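Local coordinates for bifunctional GH43-CE protein (Bacteroides eggerthii, PDB 6MLY), which probably acts as a xylan 1,4-beta-xylosidase through its family 43 glycoside hydrolase part and carries a second, carbohydrate esterase part in the same chain, at residues 372-376 with 377-381; 585-589 with 590-594; 672-676 with 677-681. All coordinates share one frame; numbering follows the deposited sequence.

Contact 1: residues 372-376 with 377-381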
# COMPACT_ATOMS: atom_id res chain seq x y z
N GLN A 372 8.29 10.22 -7.64
CA GLN A 372 9.21 10.39 -6.53
C GLN A 372 9.24 9.08 -5.73
O GLN A 372 8.42 8.20 -5.96
CB GLN A 372 8.80 11.56 -5.64
CG GLN A 372 8.74 12.89 -6.36
CD GLN A 372 8.73 14.07 -5.41
OE1 GLN A 372 9.14 13.98 -4.26
NE2 GLN A 372 8.27 15.21 -5.90
N ARG A 373 10.18 8.97 -4.79
CA ARG A 373 10.31 7.77 -3.95
C ARG A 373 9.18 7.78 -2.91
O ARG A 373 8.59 8.82 -2.62
CB ARG A 373 11.70 7.74 -3.28
CG ARG A 373 12.86 7.56 -4.25
CD ARG A 373 14.22 7.67 -3.56
NE ARG A 373 15.35 7.45 -4.47
CZ ARG A 373 15.91 8.39 -5.23
NH1 ARG A 373 15.60 9.66 -5.07
NH2 ARG A 373 16.77 8.05 -6.18
N THR A 374 8.85 6.60 -2.37
CA THR A 374 8.11 6.50 -1.13
C THR A 374 9.11 6.54 0.02
O THR A 374 10.27 6.19 -0.16
CB THR A 374 7.25 5.23 -1.07
OG1 THR A 374 8.08 4.10 -1.33
CG2 THR A 374 6.10 5.25 -2.05
N ILE A 375 8.66 6.98 1.20
CA ILE A 375 9.55 7.14 2.34
C ILE A 375 8.96 6.41 3.54
O ILE A 375 7.74 6.25 3.63
CB ILE A 375 9.79 8.64 2.62
CG1 ILE A 375 8.53 9.36 3.11
CG2 ILE A 375 10.38 9.32 1.40
CD1 ILE A 375 8.75 10.81 3.45
N GLY A 376 9.84 5.97 4.44
CA GLY A 376 9.44 5.30 5.69
C GLY A 376 9.65 6.20 6.90
O GLY A 376 10.32 7.23 6.81
N PRO A 377 9.08 5.81 8.05
CA PRO A 377 8.35 4.56 8.21
C PRO A 377 6.92 4.58 7.64
O PRO A 377 6.39 3.52 7.30
CB PRO A 377 8.30 4.35 9.73
CG PRO A 377 8.31 5.76 10.28
CD PRO A 377 9.21 6.51 9.33
N VAL A 378 6.31 5.77 7.56
CA VAL A 378 5.00 5.99 6.92
C VAL A 378 5.13 7.18 5.96
O VAL A 378 6.05 7.99 6.09
CB VAL A 378 3.89 6.26 7.94
CG1 VAL A 378 3.71 5.09 8.90
CG2 VAL A 378 4.12 7.56 8.71
N CYS A 379 4.19 7.28 5.01
CA CYS A 379 4.10 8.45 4.15
C CYS A 379 2.71 8.55 3.52
O CYS A 379 1.87 7.64 3.61
CB CYS A 379 5.18 8.44 3.07
SG CYS A 379 4.96 7.17 1.79
N THR A 380 2.48 9.71 2.89
CA THR A 380 1.25 10.03 2.23
C THR A 380 1.55 11.02 1.09
O THR A 380 2.07 12.09 1.35
CB THR A 380 0.23 10.56 3.24
OG1 THR A 380 -0.04 9.51 4.17
CG2 THR A 380 -1.05 11.05 2.61
N GLY A 381 1.23 10.61 -0.14
CA GLY A 381 1.24 11.50 -1.31
C GLY A 381 -0.15 12.03 -1.61
O GLY A 381 -1.14 11.45 -1.16
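Ile375 and Cys379 touch across a turn, Cys379 pointing its CB at residues 372-376 and Ile375 meeting it through its CG1 branch. The CG1 of Ile375 lies 3.5 Å from the CB of Cys379, a plain apolar contact. It depends on the isoleucine's first torsion: chi1 of 67° puts CG1 between the backbone N and the carbonyl carbon, while CG2 turns to the other side and stays farther from the cysteine. CD1 then continues in an extended line from CG1 instead of folding back. The sulfur of Cys379 sits alongside the isoleucine backbone, with SG 3.5 Å from Ile375 O. More loosely, SG also approaches the CB of Thr374, at 4.1 Å. The small, weakly polar cysteine suits this position, where one side chain must lie against both a peptide group and an aliphatic branch.

The turn links the two sheets of a concanavalin A-like beta sandwich: strand 370-373 belongs to one and strand 378-386 to the other. Phe489, on strand 488-491, touches both Thr374 and Cys379, so the small cluster is continued by an aromatic side chain. The hydroxyl of Thr374 has a separate role, as its OG1 is hydrogen-bonded to Tyr487 O.

At the bend the peptide between Gly376 and Pro377 is cis, which brings the two CA atoms to 2.8 Å. Proline accepts this geometry more readily than other residues, and glycine before it adds no side chain to the tight corner. The proline ring is exposed at the outside of the bend. Beyond it Val378 turns its CB away from Ile375 and lies against Asp449 of strand 441-449, whereas Cys379, one residue on, faces back into the turn.

Contact 2: residues 585-589 with 590-594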
# COMPACT_ATOMS: atom_id res chain seq x y z
N ASN A 585 -14.65 -10.42 8.10
CA ASN A 585 -14.83 -11.66 7.34
C ASN A 585 -15.24 -12.78 8.30
O ASN A 585 -15.05 -12.69 9.52
CB ASN A 585 -13.57 -12.05 6.56
CG ASN A 585 -13.38 -11.30 5.25
OD1 ASN A 585 -14.32 -10.71 4.70
ND2 ASN A 585 -12.17 -11.34 4.73
N HIS A 586 -15.81 -13.85 7.73
CA HIS A 586 -16.06 -15.09 8.43
C HIS A 586 -15.71 -16.26 7.51
O HIS A 586 -15.76 -16.12 6.29
CB HIS A 586 -17.52 -15.14 8.90
CG HIS A 586 -18.51 -15.20 7.79
ND1 HIS A 586 -18.76 -16.36 7.09
CD2 HIS A 586 -19.31 -14.25 7.26
CE1 HIS A 586 -19.67 -16.13 6.17
NE2 HIS A 586 -20.03 -14.84 6.25
N ARG A 587 -15.37 -17.41 8.09
CA ARG A 587 -15.03 -18.60 7.32
C ARG A 587 -16.26 -19.06 6.53
O ARG A 587 -17.37 -19.09 7.06
CB ARG A 587 -14.53 -19.71 8.25
CG ARG A 587 -13.17 -19.43 8.88
CD ARG A 587 -12.79 -20.48 9.90
NE ARG A 587 -13.60 -20.39 11.11
CZ ARG A 587 -13.64 -21.32 12.06
NH1 ARG A 587 -13.04 -22.48 11.89
NH2 ARG A 587 -14.29 -21.07 13.19
N SER A 588 -16.04 -19.41 5.25
CA SER A 588 -17.11 -19.88 4.37
C SER A 588 -17.60 -21.25 4.83
O SER A 588 -16.93 -21.95 5.59
CB SER A 588 -16.65 -19.92 2.93
OG SER A 588 -17.57 -20.65 2.14
N SER A 589 -18.78 -21.64 4.33
CA SER A 589 -19.37 -22.94 4.61
C SER A 589 -18.54 -24.05 3.95
O SER A 589 -18.66 -25.22 4.33
CB SER A 589 -20.82 -22.99 4.17
OG SER A 589 -20.97 -22.60 2.82
N GLY A 590 -17.71 -23.68 2.97
CA GLY A 590 -16.72 -24.58 2.37
C GLY A 590 -15.55 -24.84 3.30
O GLY A 590 -15.08 -25.97 3.41
N ASP A 591 -15.09 -23.78 3.98
CA ASP A 591 -13.95 -23.82 4.90
C ASP A 591 -14.30 -24.67 6.13
O ASP A 591 -13.66 -25.69 6.38
CB ASP A 591 -13.54 -22.40 5.33
CG ASP A 591 -13.10 -21.53 4.18
OD1 ASP A 591 -12.05 -21.84 3.58
OD2 ASP A 591 -13.81 -20.54 3.88
N ALA A 592 -15.31 -24.22 6.89
CA ALA A 592 -15.80 -24.93 8.08
C ALA A 592 -17.34 -24.96 8.04
O ALA A 592 -17.94 -24.43 7.11
CB ALA A 592 -15.29 -24.25 9.33
N LYS A 593 -17.95 -25.59 9.04
CA LYS A 593 -19.41 -25.67 9.17
C LYS A 593 -19.84 -25.00 10.48
O LYS A 593 -19.02 -24.80 11.38
CB LYS A 593 -19.89 -27.12 9.11
CG LYS A 593 -19.47 -27.90 7.86
CD LYS A 593 -19.97 -27.32 6.55
CE LYS A 593 -19.50 -28.08 5.33
NZ LYS A 593 -19.98 -27.47 4.07
N PHE A 594 -21.13 -24.66 10.57
CA PHE A 594 -21.73 -24.03 11.76
C PHE A 594 -21.46 -24.92 12.97
O PHE A 594 -21.61 -26.14 12.89
CB PHE A 594 -23.23 -23.79 11.55
CG PHE A 594 -23.90 -23.00 12.64
CD1 PHE A 594 -24.53 -23.63 13.70
CD2 PHE A 594 -23.89 -21.61 12.61
CE1 PHE A 594 -25.13 -22.90 14.71
CE2 PHE A 594 -24.50 -20.88 13.62
CZ PHE A 594 -25.12 -21.52 14.67
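Lys593 NZ is hydrogen-bonded to Ser589 O at 2.6 Å, the ammonium tilted out of the carbonyl plane. The lysine chain bends at chi2 to bring it there, and NZ has a second carbonyl partner in Ala699. One residue earlier within 585-589, Ser588 is met by Asp591, whose OD2 accepts the Ser588 N-H at 2.9 Å through the anti lone pair; Asn560 ND2 also binds that oxygen. Ser588 replies with its own side chain. With OG trans to the backbone N (chi1 167°) and beside the carbonyl carbon, it receives the Gly590 N-H almost straight, at 169° and 3.1 Å, as in an ST turn, while bonding Phe558 O as well. Ala592 N closes a single alpha-turn on Ser588 O at 3.1 Å.

Were the hydroxyl of Ser588 lost to an alanine here, the Gly590 N-H and the Phe558 carbonyl would probably be left without that partner.

Packing outside this polar core is modest. Arg587 sets its CB 4.1 Å from the CB of Asp591, and its NH1 meets the methyl of Ala592 obliquely at 3.8 Å. A long arginine suits the site because its NE also forms a salt bridge with Asp600. The turn thus lies between strand 579-584 and helix 596-610, the arginine reaching that helix and Phe594 touching helix 629-639 at Leu636.

Contact 3: residues 672-676 with 677-681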
# COMPACT_ATOMS: atom_id res chain seq x y z
N VAL A 672 -28.56 -4.09 17.03
CA VAL A 672 -28.56 -4.88 15.80
C VAL A 672 -29.50 -4.22 14.79
O VAL A 672 -30.56 -3.72 15.15
CB VAL A 672 -28.97 -6.34 16.06
CG1 VAL A 672 -29.05 -7.15 14.78
CG2 VAL A 672 -28.04 -7.02 17.05
N VAL A 673 -29.07 -4.22 13.52
CA VAL A 673 -29.94 -3.94 12.39
C VAL A 673 -29.77 -5.09 11.40
O VAL A 673 -28.65 -5.38 10.98
CB VAL A 673 -29.63 -2.58 11.73
CG1 VAL A 673 -30.51 -2.33 10.51
CG2 VAL A 673 -29.76 -1.43 12.72
N ASN A 674 -30.89 -5.74 11.04
CA ASN A 674 -30.89 -6.94 10.23
C ASN A 674 -31.55 -6.62 8.89
O ASN A 674 -32.73 -6.38 8.83
CB ASN A 674 -31.57 -8.09 10.97
CG ASN A 674 -31.90 -9.27 10.07
OD1 ASN A 674 -31.31 -9.43 9.01
ND2 ASN A 674 -32.85 -10.09 10.50
N TRP A 675 -30.75 -6.62 7.82
CA TRP A 675 -31.23 -6.34 6.48
C TRP A 675 -31.61 -7.66 5.80
O TRP A 675 -30.75 -8.38 5.29
CB TRP A 675 -30.19 -5.58 5.67
CG TRP A 675 -29.78 -4.26 6.24
CD1 TRP A 675 -28.83 -4.04 7.20
CD2 TRP A 675 -30.27 -2.96 5.86
NE1 TRP A 675 -28.72 -2.70 7.46
CE2 TRP A 675 -29.58 -2.02 6.65
CE3 TRP A 675 -31.21 -2.51 4.94
CZ2 TRP A 675 -29.82 -0.65 6.55
CZ3 TRP A 675 -31.45 -1.16 4.83
CH2 TRP A 675 -30.76 -0.24 5.63
N PHE A 676 -32.92 -7.96 5.82
CA PHE A 676 -33.54 -9.08 5.10
C PHE A 676 -32.71 -10.35 5.26
O PHE A 676 -32.39 -11.03 4.28
CB PHE A 676 -33.78 -8.71 3.63
CG PHE A 676 -32.62 -8.02 2.94
CD1 PHE A 676 -32.50 -6.64 2.96
CD2 PHE A 676 -31.67 -8.76 2.25
CE1 PHE A 676 -31.44 -6.02 2.32
CE2 PHE A 676 -30.61 -8.13 1.62
CZ PHE A 676 -30.50 -6.76 1.65
N GLY A 677 -32.37 -10.67 6.51
CA GLY A 677 -31.63 -11.88 6.85
C GLY A 677 -32.54 -13.11 6.91
O GLY A 677 -33.72 -13.00 7.23
N PRO A 678 -32.00 -14.31 6.60
CA PRO A 678 -32.70 -15.56 6.90
C PRO A 678 -32.61 -15.84 8.40
O PRO A 678 -31.64 -15.42 9.04
CB PRO A 678 -31.94 -16.59 6.04
CG PRO A 678 -30.54 -16.03 5.91
CD PRO A 678 -30.70 -14.53 5.93
N ILE A 679 -33.61 -16.53 8.96
CA ILE A 679 -33.69 -16.73 10.41
C ILE A 679 -34.03 -18.20 10.71
O ILE A 679 -33.26 -18.89 11.38
CB ILE A 679 -34.69 -15.73 11.04
CG1 ILE A 679 -34.02 -14.40 11.39
CG2 ILE A 679 -35.39 -16.32 12.25
CD1 ILE A 679 -33.98 -13.39 10.27
N ASP A 680 -35.18 -18.66 10.23
CA ASP A 680 -35.69 -19.99 10.54
C ASP A 680 -35.70 -20.83 9.27
O ASP A 680 -36.59 -20.69 8.44
CB ASP A 680 -37.08 -19.90 11.18
CG ASP A 680 -37.62 -21.23 11.68
OD1 ASP A 680 -36.80 -22.13 11.96
OD2 ASP A 680 -38.85 -21.34 11.79
N MET A 681 -34.71 -21.72 9.14
CA MET A 681 -34.54 -22.50 7.92
C MET A 681 -35.50 -23.69 7.92
O MET A 681 -35.63 -24.39 6.92
CB MET A 681 -33.10 -23.00 7.75
CG MET A 681 -32.02 -21.95 8.03
SD MET A 681 -32.36 -20.32 7.33
CE MET A 681 -31.32 -19.32 8.39
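Asn674 meets Gly677 and Ile679 where strand 671-675, one of the parallel strands of an alpha/beta-hydrolase sheet, runs out into a loop. Its CB points toward the loop, and the side chain also lies beside Val730 of strand 727-733. From there CG swings trans to the backbone N (chi1 166°), which carries the amide forward along the chain to 3.9 Å from Gly677 N. The two tips then part company. OD1 accepts the Gly677 N-H at 3.0 Å, but with an angle of 125° at the hydrogen the bond is weak, and the same oxygen lies beside Gly677 CA. Glycine suits this spot because a CB there would run straight into OD1. Asparagine suits its own place because its short flat amide offers OD1 to that backbone N-H, while ND2 only packs against the Ile679 methyl.

Between the two, Phe676 takes a left-handed backbone conformation as the chain turns away from the strand. Its CB bond points away from residues 677-681, and the ring meets His768 edge-to-face, also touching Ser628 and Asp736. These three residues are placed in a way consistent with a Ser-His-Asp triad, probably the esterase's, with Ser628 on a probable nucleophile elbow, so the phenylalanine probably helps to line the esterase site.

Farther along, the backbone N atoms of Ile679 and Asp680 both bond to Gln743 OE1, which ties this part of the loop to Gln743. Ile679 crosses the asparagine obliquely, its CD1 bent back by chi2 of 87° to lie 3.5 Å from Asn674 ND2.

In the fold
Along the chain the three contacts come one after another, and none nests in or crosses another. Contact 1 closes the turn between strands 370-373 and 378-386, joining the two sheets of the concanavalin A-like sandwich. The other two belong to the alpha/beta-hydrolase-like part that follows, with contact 2 centred about 38 Å from contact 1. Residues 585-594 close the turn in the connection from strand 579-584 to helix 596-610. Residues 672-681 then carry the chain off the end of strand 671-675, in the same mixed sheet. Contacts 2 and 3 do not touch: their centres are about 18 Å apart and their nearest atoms about 9 Å.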